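Local coordinates for AT-rich interactive domain-containing protein 4 (Arabidopsis thaliana, PDB 6LQF) that probably acts in gene regulation, its ARID-PHD cassette binding DNA through the ARID domain and a histone H3K4me3 peptide through the PHD finger, at residues Asn83-Phe92 with Asn102-Lys112; Asp130-Thr141 with Gly152-Asp160. One frame throughout, in Å; residues are numbered along the deposited sequence.

How the interactions relate
The two contacts follow one another along the chain and belong to different modules of the ARID-PHD cassette. Interaction 1 sits in the ARID domain, where 83-92 and 102-112 meet beneath the bound DNA. Interaction 2 lies in the PHD finger and closes round one of its zinc ions. Their centres are 25 Å apart and their nearest atoms about 6 Å, without touching. The bound peptide reaches both: Q90 and G84 of interaction 1 hydrogen-bond to it, while D130 and W154 of interaction 2 pack on its modified side chain. DNA, by contrast, belongs to interaction 1, the nearest atom of interaction 2 being about 9 Å from it.

Interaction 1: Asn83-Phe92 with Asn102-Lys112; sequences NGINWKGQVF and NRMTGVGNTLK. With nucleotides of chain D; nucleotides of chain C.
In the DNA-binding surface of the ARID domain, K112 lies across W87 and reaches N83 beside the DNA backbone of chain D. Its CG sits over the centre of the six-membered ring of W87, 3.6 Å from the centroid, a CH-pi contact; the opposite face carries I85 CG2, and W87 NE1 hydrogen-bonds to G82 O. A bend at chi3 (80°) carries K112 NZ on to N83 OD1, 2.8 Å away and above the amide plane, and the same ammonium hydrogen-bonds to OP1 of DA6 of chain D.

K88 lays its CB and CG against V107 CG1. With CG swung opposite the backbone N (chi1 -179°), a final turn at chi4 brings NZ 2.9 Å from M104 O. There NZ and V107 N approach from opposite faces of the carbonyl. A water joins K88 NZ to N102 ND2, which also bonds to T99 O. The other methyl of V107, CG2, covers the centre of the F92 ring, with N102 ND2 at its edge.

G108 CA comes to 3.6 Å from W87 CB, and close by the amides of W87 and K88 grip OP1 and OP2 of DG5 of chain D. T105 OG1 meanwhile donates to N7 of DA6 of chain C, 2.7 Å away. A phosphate held at the N-terminus of helix 87-91 beside a base contact from the loop before helix 107-118 fits the helix-turn-helix-like DNA-binding mode of ARID domains.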
# COMPACT_ATOMS: atom_id res chain seq x y z
N ASN A 83 -9.01 7.69 -1.70
CA ASN A 83 -8.77 8.37 -0.46
C ASN A 83 -9.25 7.53 0.73
O ASN A 83 -9.20 7.99 1.87
CB ASN A 83 -9.42 9.77 -0.48
CG ASN A 83 -8.66 10.72 -1.40
OD1 ASN A 83 -7.48 10.58 -1.65
ND2 ASN A 83 -9.39 11.68 -1.98
N GLY A 84 -9.72 6.31 0.46
CA GLY A 84 -9.95 5.33 1.53
C GLY A 84 -8.64 4.77 2.09
O GLY A 84 -8.66 4.04 3.10
N ILE A 85 -7.53 5.13 1.44
CA ILE A 85 -6.16 4.88 1.93
C ILE A 85 -5.68 6.19 2.56
O ILE A 85 -5.91 7.25 1.99
CB ILE A 85 -5.24 4.41 0.78
CG1 ILE A 85 -5.64 3.00 0.37
CG2 ILE A 85 -3.73 4.50 1.14
CD1 ILE A 85 -5.07 2.59 -1.00
N ASN A 86 -5.05 6.13 3.72
CA ASN A 86 -4.41 7.30 4.30
C ASN A 86 -3.00 7.36 3.73
O ASN A 86 -2.09 6.69 4.19
CB ASN A 86 -4.39 7.20 5.82
CG ASN A 86 -3.79 8.42 6.51
OD1 ASN A 86 -3.23 9.29 5.83
ND2 ASN A 86 -3.87 8.50 7.86
N TRP A 87 -2.83 8.20 2.70
CA TRP A 87 -1.57 8.23 1.95
C TRP A 87 -0.46 8.87 2.79
O TRP A 87 0.60 8.30 2.96
CB TRP A 87 -1.77 8.99 0.62
CG TRP A 87 -2.68 8.24 -0.30
CD1 TRP A 87 -4.04 8.27 -0.31
CD2 TRP A 87 -2.29 7.32 -1.31
NE1 TRP A 87 -4.55 7.40 -1.26
CE2 TRP A 87 -3.47 6.83 -1.92
CE3 TRP A 87 -1.04 6.88 -1.80
CZ2 TRP A 87 -3.42 5.89 -2.96
CZ3 TRP A 87 -1.01 5.99 -2.87
CH2 TRP A 87 -2.21 5.50 -3.43
N LYS A 88 -0.71 10.06 3.32
CA LYS A 88 0.31 10.67 4.17
C LYS A 88 0.63 9.89 5.44
O LYS A 88 1.81 9.70 5.84
CB LYS A 88 -0.09 12.10 4.52
CG LYS A 88 0.92 12.82 5.38
CD LYS A 88 0.74 14.35 5.23
CE LYS A 88 1.73 15.19 6.04
NZ LYS A 88 3.18 15.14 5.59
N GLY A 89 -0.43 9.41 6.09
CA GLY A 89 -0.29 8.81 7.40
C GLY A 89 0.01 7.33 7.48
O GLY A 89 0.54 6.87 8.51
N GLN A 90 -0.34 6.55 6.47
CA GLN A 90 -0.11 5.10 6.51
C GLN A 90 0.72 4.60 5.33
O GLN A 90 1.31 3.53 5.44
CB GLN A 90 -1.44 4.33 6.53
CG GLN A 90 -2.13 4.43 7.86
CD GLN A 90 -3.45 3.65 7.86
OE1 GLN A 90 -3.49 2.51 7.34
NE2 GLN A 90 -4.51 4.25 8.43
N VAL A 91 0.81 5.33 4.22
CA VAL A 91 1.63 4.84 3.11
C VAL A 91 3.01 5.47 3.22
O VAL A 91 4.04 4.74 3.24
CB VAL A 91 1.02 5.17 1.75
CG1 VAL A 91 1.89 4.74 0.57
CG2 VAL A 91 -0.33 4.46 1.67
N PHE A 92 3.01 6.80 3.25
CA PHE A 92 4.28 7.55 3.34
C PHE A 92 5.11 7.15 4.54
O PHE A 92 6.33 7.07 4.44
CB PHE A 92 3.98 9.06 3.33
CG PHE A 92 5.20 9.97 3.36
CD1 PHE A 92 6.22 9.84 2.43
CD2 PHE A 92 5.27 11.00 4.29
CE1 PHE A 92 7.31 10.74 2.43
CE2 PHE A 92 6.33 11.89 4.30
CZ PHE A 92 7.36 11.74 3.37
N ASN A 102 9.02 16.52 8.74
CA ASN A 102 9.00 16.83 7.32
C ASN A 102 7.87 17.80 7.11
O ASN A 102 6.93 17.87 7.93
CB ASN A 102 8.82 15.57 6.47
CG ASN A 102 7.40 15.01 6.54
OD1 ASN A 102 6.49 15.52 5.91
ND2 ASN A 102 7.21 13.94 7.31
N ARG A 103 7.96 18.56 6.02
CA ARG A 103 6.89 19.47 5.63
C ARG A 103 6.29 19.04 4.28
O ARG A 103 6.08 19.88 3.38
CB ARG A 103 7.40 20.91 5.55
CG ARG A 103 7.72 21.56 6.90
CD ARG A 103 6.56 21.41 7.88
NE ARG A 103 5.35 22.13 7.45
CZ ARG A 103 4.11 21.85 7.88
NH1 ARG A 103 3.90 20.87 8.75
NH2 ARG A 103 3.08 22.56 7.43
N MET A 104 6.06 17.75 4.13
CA MET A 104 5.55 17.17 2.89
C MET A 104 4.03 17.23 2.88
O MET A 104 3.34 16.21 2.95
CB MET A 104 6.02 15.72 2.76
CG MET A 104 7.57 15.63 2.63
SD MET A 104 8.23 16.30 1.08
CE MET A 104 7.29 15.41 -0.12
N THR A 105 3.52 18.45 2.87
CA THR A 105 2.12 18.70 3.03
C THR A 105 1.27 18.25 1.87
O THR A 105 0.05 18.02 2.02
CB THR A 105 1.88 20.17 3.23
OG1 THR A 105 2.58 20.84 2.20
CG2 THR A 105 2.42 20.63 4.59
N GLY A 106 1.87 18.09 0.71
CA GLY A 106 1.09 17.62 -0.44
C GLY A 106 1.45 16.20 -0.81
O GLY A 106 1.27 15.76 -1.95
N VAL A 107 1.93 15.44 0.18
CA VAL A 107 2.52 14.18 -0.15
C VAL A 107 1.49 13.15 -0.60
O VAL A 107 1.79 12.32 -1.45
CB VAL A 107 3.38 13.63 1.01
CG1 VAL A 107 2.50 13.03 2.15
CG2 VAL A 107 4.36 12.58 0.46
N GLY A 108 0.27 13.19 -0.06
CA GLY A 108 -0.71 12.25 -0.55
C GLY A 108 -1.00 12.41 -2.03
O GLY A 108 -0.99 11.44 -2.79
N ASN A 109 -1.20 13.65 -2.45
CA ASN A 109 -1.42 13.88 -3.88
C ASN A 109 -0.19 13.45 -4.73
O ASN A 109 -0.33 12.84 -5.81
CB ASN A 109 -1.72 15.37 -4.10
CG ASN A 109 -2.09 15.68 -5.54
OD1 ASN A 109 -1.22 16.04 -6.32
ND2 ASN A 109 -3.38 15.56 -5.88
N THR A 110 1.00 13.80 -4.24
CA THR A 110 2.22 13.41 -4.93
C THR A 110 2.34 11.89 -5.06
O THR A 110 2.66 11.36 -6.15
CB THR A 110 3.42 13.99 -4.19
OG1 THR A 110 3.34 15.43 -4.25
CG2 THR A 110 4.69 13.57 -4.89
N LEU A 111 2.05 11.16 -3.97
CA LEU A 111 2.16 9.71 -4.03
C LEU A 111 1.14 9.10 -4.99
O LEU A 111 1.44 8.13 -5.69
CB LEU A 111 1.98 9.09 -2.63
CG LEU A 111 3.14 9.32 -1.70
CD1 LEU A 111 2.81 8.74 -0.35
CD2 LEU A 111 4.41 8.63 -2.23
N LYS A 112 -0.08 9.65 -5.02
CA LYS A 112 -1.07 9.15 -5.96
C LYS A 112 -0.61 9.38 -7.41
O LYS A 112 -0.77 8.47 -8.23
CB LYS A 112 -2.43 9.83 -5.70
CG LYS A 112 -3.04 9.31 -4.40
CD LYS A 112 -4.21 10.19 -3.94
CE LYS A 112 -5.40 9.82 -4.71
NZ LYS A 112 -6.60 10.68 -4.30
P DG D 5 -4.19 11.76 2.48
OP1 DG D 5 -4.60 10.36 2.38
OP2 DG D 5 -2.70 12.07 2.54
O5' DG D 5 -4.82 12.54 1.28
C5' DG D 5 -6.21 12.31 1.00
C4' DG D 5 -6.72 13.36 0.01
O4' DG D 5 -6.80 14.64 0.69
C3' DG D 5 -5.87 13.56 -1.22
O3' DG D 5 -6.76 13.86 -2.35
C2' DG D 5 -5.03 14.77 -0.83
C1' DG D 5 -6.02 15.59 -0.01
N9 DG D 5 -5.39 16.46 0.98
C8 DG D 5 -4.48 16.10 1.94
N7 DG D 5 -4.04 17.10 2.65
C5 DG D 5 -4.74 18.19 2.13
C6 DG D 5 -4.73 19.55 2.51
O6 DG D 5 -4.04 20.09 3.40
N1 DG D 5 -5.55 20.35 1.69
C2 DG D 5 -6.37 19.84 0.73
N2 DG D 5 -7.11 20.72 0.04
N3 DG D 5 -6.41 18.57 0.38
C4 DG D 5 -5.58 17.80 1.15
P DA D 6 -6.24 14.34 -3.76
OP1 DA D 6 -7.13 13.79 -4.71
OP2 DA D 6 -4.85 14.08 -3.89
O5' DA D 6 -6.40 15.90 -3.67
C5' DA D 6 -7.67 16.52 -3.56
C4' DA D 6 -7.61 17.96 -4.02
O4' DA D 6 -6.94 18.79 -3.06
C3' DA D 6 -6.89 18.19 -5.35
O3' DA D 6 -7.62 19.21 -6.02
C2' DA D 6 -5.51 18.61 -4.90
C1' DA D 6 -5.76 19.36 -3.62
N9 DA D 6 -4.71 19.27 -2.61
C8 DA D 6 -4.10 18.11 -2.19
N7 DA D 6 -3.26 18.29 -1.21
C5 DA D 6 -3.29 19.65 -0.98
C6 DA D 6 -2.61 20.47 -0.07
N6 DA D 6 -1.73 20.03 0.81
N1 DA D 6 -2.89 21.79 -0.09
C2 DA D 6 -3.78 22.24 -0.97
N3 DA D 6 -4.48 21.57 -1.88
C4 DA D 6 -4.18 20.27 -1.83
P DA C 6 6.07 25.92 5.11
OP1 DA C 6 6.82 26.91 5.92
OP2 DA C 6 5.50 24.73 5.76
O5' DA C 6 4.89 26.77 4.45
C5' DA C 6 5.22 27.80 3.52
C4' DA C 6 3.95 28.41 2.90
O4' DA C 6 3.42 27.50 1.89
C3' DA C 6 2.80 28.67 3.87
O3' DA C 6 2.10 29.86 3.46
C2' DA C 6 1.91 27.43 3.71
C1' DA C 6 2.08 27.12 2.23
N9 DA C 6 1.96 25.71 1.89
C8 DA C 6 2.58 24.64 2.52
N7 DA C 6 2.34 23.48 1.96
C5 DA C 6 1.49 23.80 0.89
C6 DA C 6 0.89 23.00 -0.10
N6 DA C 6 1.03 21.67 -0.18
N1 DA C 6 0.13 23.66 -1.02
C2 DA C 6 -0.01 24.98 -0.94
N3 DA C 6 0.53 25.83 -0.06
C4 DA C 6 1.29 25.17 0.82
O HOH W 1 4.39 13.13 7.40

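Interaction 2: Asp130-Thr141 with Gly152-Asp160; sequences DGECCLICRSST and GEWAHFGCD. With ZN (zinc ion), chain G.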
# COMPACT_ATOMS: atom_id res chain seq x y z
N ASP A 130 -4.84 -7.36 -2.05
CA ASP A 130 -5.55 -8.05 -0.96
C ASP A 130 -7.05 -7.99 -1.11
O ASP A 130 -7.62 -6.89 -1.32
CB ASP A 130 -5.13 -7.45 0.37
CG ASP A 130 -5.61 -8.30 1.55
OD1 ASP A 130 -6.83 -8.35 1.81
OD2 ASP A 130 -4.74 -8.90 2.22
N GLY A 131 -7.67 -9.16 -1.13
CA GLY A 131 -9.12 -9.22 -1.25
C GLY A 131 -9.72 -10.07 -0.13
O GLY A 131 -10.76 -10.70 -0.33
N GLU A 132 -9.09 -10.04 1.03
CA GLU A 132 -9.56 -10.79 2.22
C GLU A 132 -10.93 -10.35 2.65
O GLU A 132 -11.29 -9.18 2.53
CB GLU A 132 -8.61 -10.61 3.39
CG GLU A 132 -7.22 -11.17 3.24
CD GLU A 132 -6.39 -10.83 4.45
OE1 GLU A 132 -6.86 -11.10 5.58
OE2 GLU A 132 -5.30 -10.25 4.28
N CYS A 133 -11.68 -11.30 3.20
CA CYS A 133 -12.99 -10.99 3.78
C CYS A 133 -12.82 -10.59 5.24
O CYS A 133 -11.75 -10.74 5.83
CB CYS A 133 -13.93 -12.19 3.66
SG CYS A 133 -13.49 -13.61 4.71
N CYS A 134 -13.88 -10.05 5.81
CA CYS A 134 -13.94 -9.71 7.24
C CYS A 134 -13.85 -10.96 8.10
O CYS A 134 -14.58 -11.92 7.89
CB CYS A 134 -15.27 -8.96 7.52
SG CYS A 134 -15.53 -8.57 9.25
N LEU A 135 -12.96 -10.93 9.09
CA LEU A 135 -12.73 -12.10 9.94
C LEU A 135 -13.95 -12.37 10.79
O LEU A 135 -14.11 -13.50 11.28
CB LEU A 135 -11.47 -11.91 10.82
CG LEU A 135 -11.47 -10.74 11.83
CD1 LEU A 135 -11.99 -11.17 13.19
CD2 LEU A 135 -10.08 -10.14 11.99
N ILE A 136 -14.77 -11.34 11.01
CA ILE A 136 -16.01 -11.53 11.81
C ILE A 136 -17.17 -12.03 10.98
O ILE A 136 -17.70 -13.11 11.25
CB ILE A 136 -16.42 -10.22 12.51
CG1 ILE A 136 -15.30 -9.83 13.49
CG2 ILE A 136 -17.73 -10.41 13.29
CD1 ILE A 136 -15.35 -8.37 13.98
N CYS A 137 -17.59 -11.27 9.97
CA CYS A 137 -18.80 -11.62 9.20
C CYS A 137 -18.57 -12.42 7.92
O CYS A 137 -19.52 -12.85 7.29
CB CYS A 137 -19.58 -10.38 8.82
SG CYS A 137 -18.81 -9.39 7.48
N ARG A 138 -17.32 -12.53 7.50
CA ARG A 138 -16.87 -13.38 6.38
C ARG A 138 -17.32 -12.84 5.02
O ARG A 138 -17.34 -13.58 4.04
CB ARG A 138 -17.34 -14.84 6.57
CG ARG A 138 -17.26 -15.40 7.98
CD ARG A 138 -15.85 -15.40 8.58
NE ARG A 138 -14.83 -15.88 7.65
CZ ARG A 138 -13.58 -16.18 7.99
NH1 ARG A 138 -13.17 -16.06 9.26
NH2 ARG A 138 -12.72 -16.59 7.06
N SER A 139 -17.65 -11.55 4.95
CA SER A 139 -18.01 -10.93 3.68
C SER A 139 -17.03 -9.80 3.34
O SER A 139 -16.21 -9.41 4.18
CB SER A 139 -19.43 -10.37 3.74
OG SER A 139 -19.41 -9.01 4.16
N SER A 140 -17.15 -9.27 2.11
CA SER A 140 -16.27 -8.19 1.65
C SER A 140 -16.97 -6.85 1.50
O SER A 140 -16.50 -5.99 0.74
CB SER A 140 -15.64 -8.56 0.32
OG SER A 140 -14.66 -9.56 0.51
N THR A 141 -18.09 -6.69 2.20
CA THR A 141 -18.94 -5.50 2.12
C THR A 141 -18.15 -4.20 2.23
O THR A 141 -17.18 -4.11 2.98
CB THR A 141 -20.01 -5.52 3.25
OG1 THR A 141 -20.57 -6.84 3.34
CG2 THR A 141 -21.13 -4.52 2.98
N GLY A 152 -3.07 -10.22 11.90
CA GLY A 152 -2.94 -9.62 10.58
C GLY A 152 -4.16 -9.80 9.67
O GLY A 152 -4.09 -9.45 8.50
N GLU A 153 -5.28 -10.33 10.18
CA GLU A 153 -6.48 -10.41 9.38
C GLU A 153 -7.23 -9.08 9.44
O GLU A 153 -6.91 -8.20 10.26
CB GLU A 153 -7.35 -11.55 9.84
CG GLU A 153 -6.70 -12.87 9.57
CD GLU A 153 -7.51 -14.04 10.07
OE1 GLU A 153 -8.58 -13.80 10.67
OE2 GLU A 153 -7.08 -15.19 9.87
N TRP A 154 -8.25 -8.94 8.60
CA TRP A 154 -8.97 -7.71 8.50
C TRP A 154 -10.41 -7.82 8.98
O TRP A 154 -11.00 -8.86 8.82
CB TRP A 154 -9.04 -7.27 7.04
CG TRP A 154 -7.73 -6.71 6.47
CD1 TRP A 154 -6.76 -7.37 5.80
CD2 TRP A 154 -7.36 -5.33 6.50
NE1 TRP A 154 -5.77 -6.48 5.41
CE2 TRP A 154 -6.15 -5.21 5.79
CE3 TRP A 154 -7.99 -4.18 6.99
CZ2 TRP A 154 -5.50 -3.98 5.65
CZ3 TRP A 154 -7.34 -2.96 6.85
CH2 TRP A 154 -6.15 -2.86 6.15
N ALA A 155 -10.88 -6.78 9.65
CA ALA A 155 -12.25 -6.75 10.16
C ALA A 155 -12.95 -5.46 9.78
O ALA A 155 -12.36 -4.38 9.80
CB ALA A 155 -12.24 -6.90 11.68
N HIS A 156 -14.23 -5.53 9.44
CA HIS A 156 -14.99 -4.29 9.43
C HIS A 156 -15.04 -3.69 10.82
O HIS A 156 -15.41 -4.38 11.79
CB HIS A 156 -16.47 -4.52 9.07
CG HIS A 156 -16.69 -4.98 7.67
ND1 HIS A 156 -17.15 -6.25 7.38
CD2 HIS A 156 -16.44 -4.39 6.47
CE1 HIS A 156 -17.30 -6.37 6.07
NE2 HIS A 156 -16.83 -5.27 5.49
N PHE A 157 -14.82 -2.40 10.92
CA PHE A 157 -14.92 -1.72 12.21
C PHE A 157 -16.30 -1.92 12.81
O PHE A 157 -16.43 -2.16 14.02
CB PHE A 157 -14.61 -0.24 12.01
CG PHE A 157 -14.42 0.50 13.29
CD1 PHE A 157 -13.32 0.25 14.08
CD2 PHE A 157 -15.32 1.49 13.67
CE1 PHE A 157 -13.13 0.95 15.28
CE2 PHE A 157 -15.14 2.20 14.87
CZ PHE A 157 -14.04 1.92 15.67
N GLY A 158 -17.30 -1.87 11.92
CA GLY A 158 -18.72 -2.02 12.29
C GLY A 158 -19.08 -3.40 12.78
O GLY A 158 -20.14 -3.57 13.43
N CYS A 159 -18.26 -4.40 12.51
CA CYS A 159 -18.59 -5.76 12.97
C CYS A 159 -18.03 -6.04 14.37
O CYS A 159 -18.25 -7.11 14.93
CB CYS A 159 -18.08 -6.83 11.98
SG CYS A 159 -19.07 -7.00 10.44
N ASP A 160 -17.29 -5.09 14.92
CA ASP A 160 -16.72 -5.27 16.25
C ASP A 160 -17.61 -4.45 17.21
O ASP A 160 -17.57 -3.24 17.21
CB ASP A 160 -15.25 -4.82 16.27
CG ASP A 160 -14.58 -5.16 17.57
OD1 ASP A 160 -15.28 -5.40 18.59
OD2 ASP A 160 -13.33 -5.20 17.58
ZN ZN G . -17.69 -7.71 8.77
O HOH W 2 -3.44 -6.66 3.76
O HOH W 3 -9.42 -11.20 7.10
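C134 turns its SG anti to the backbone N (chi1 176°), while H156 sends its imidazole anti to its own carbonyl carbon (chi1 -66°); with the thiolates of C137 and C159, the four side chains converge on one zinc ion. The metal is bound by C134 SG and C137 SG, by C159 SG, and by H156 ND1 at 2.1 Å. Beyond the metal, C134 SG also accepts from H156 N at 3.3 Å and from C137 N, N-H groups that would probably temper the thiolate charge.

The far nitrogen of the imidazole fixes the ring's rotation: H156 NE2 donates to T141 O, 2.8 Å away and close to the ring plane, with C137 SG at another part of the ring edge. W145 meets the same ring from the strand 145-147.

This is the three-cysteine, one-histidine zinc site of the PHD finger, in which a CxxC turn at C134 and C137 is joined to the second strand of the small antiparallel sheet. Backbone bonding ties the two together, L135 N meeting W154 O at 2.9 Å nearly along the C=O axis. L135 CD2 rests on A155 CB, and its side chain also touches C181 of the second zinc site. I136 CD1 reaches C159 CB at 3.7 Å.

At the other end of the contact, the E132 carboxylate comes to the edge of the W154 ring, E132 OE2 lying 3.6 Å from W154 CD1, its plane turned 72° from the indole. W154 NE1 donates to a water that gives a weak bond to D130 OD2. D130 OD1 accepts from E132 N in an Asx turn, and D130 and W154 both pack against the peptide's modified side chain.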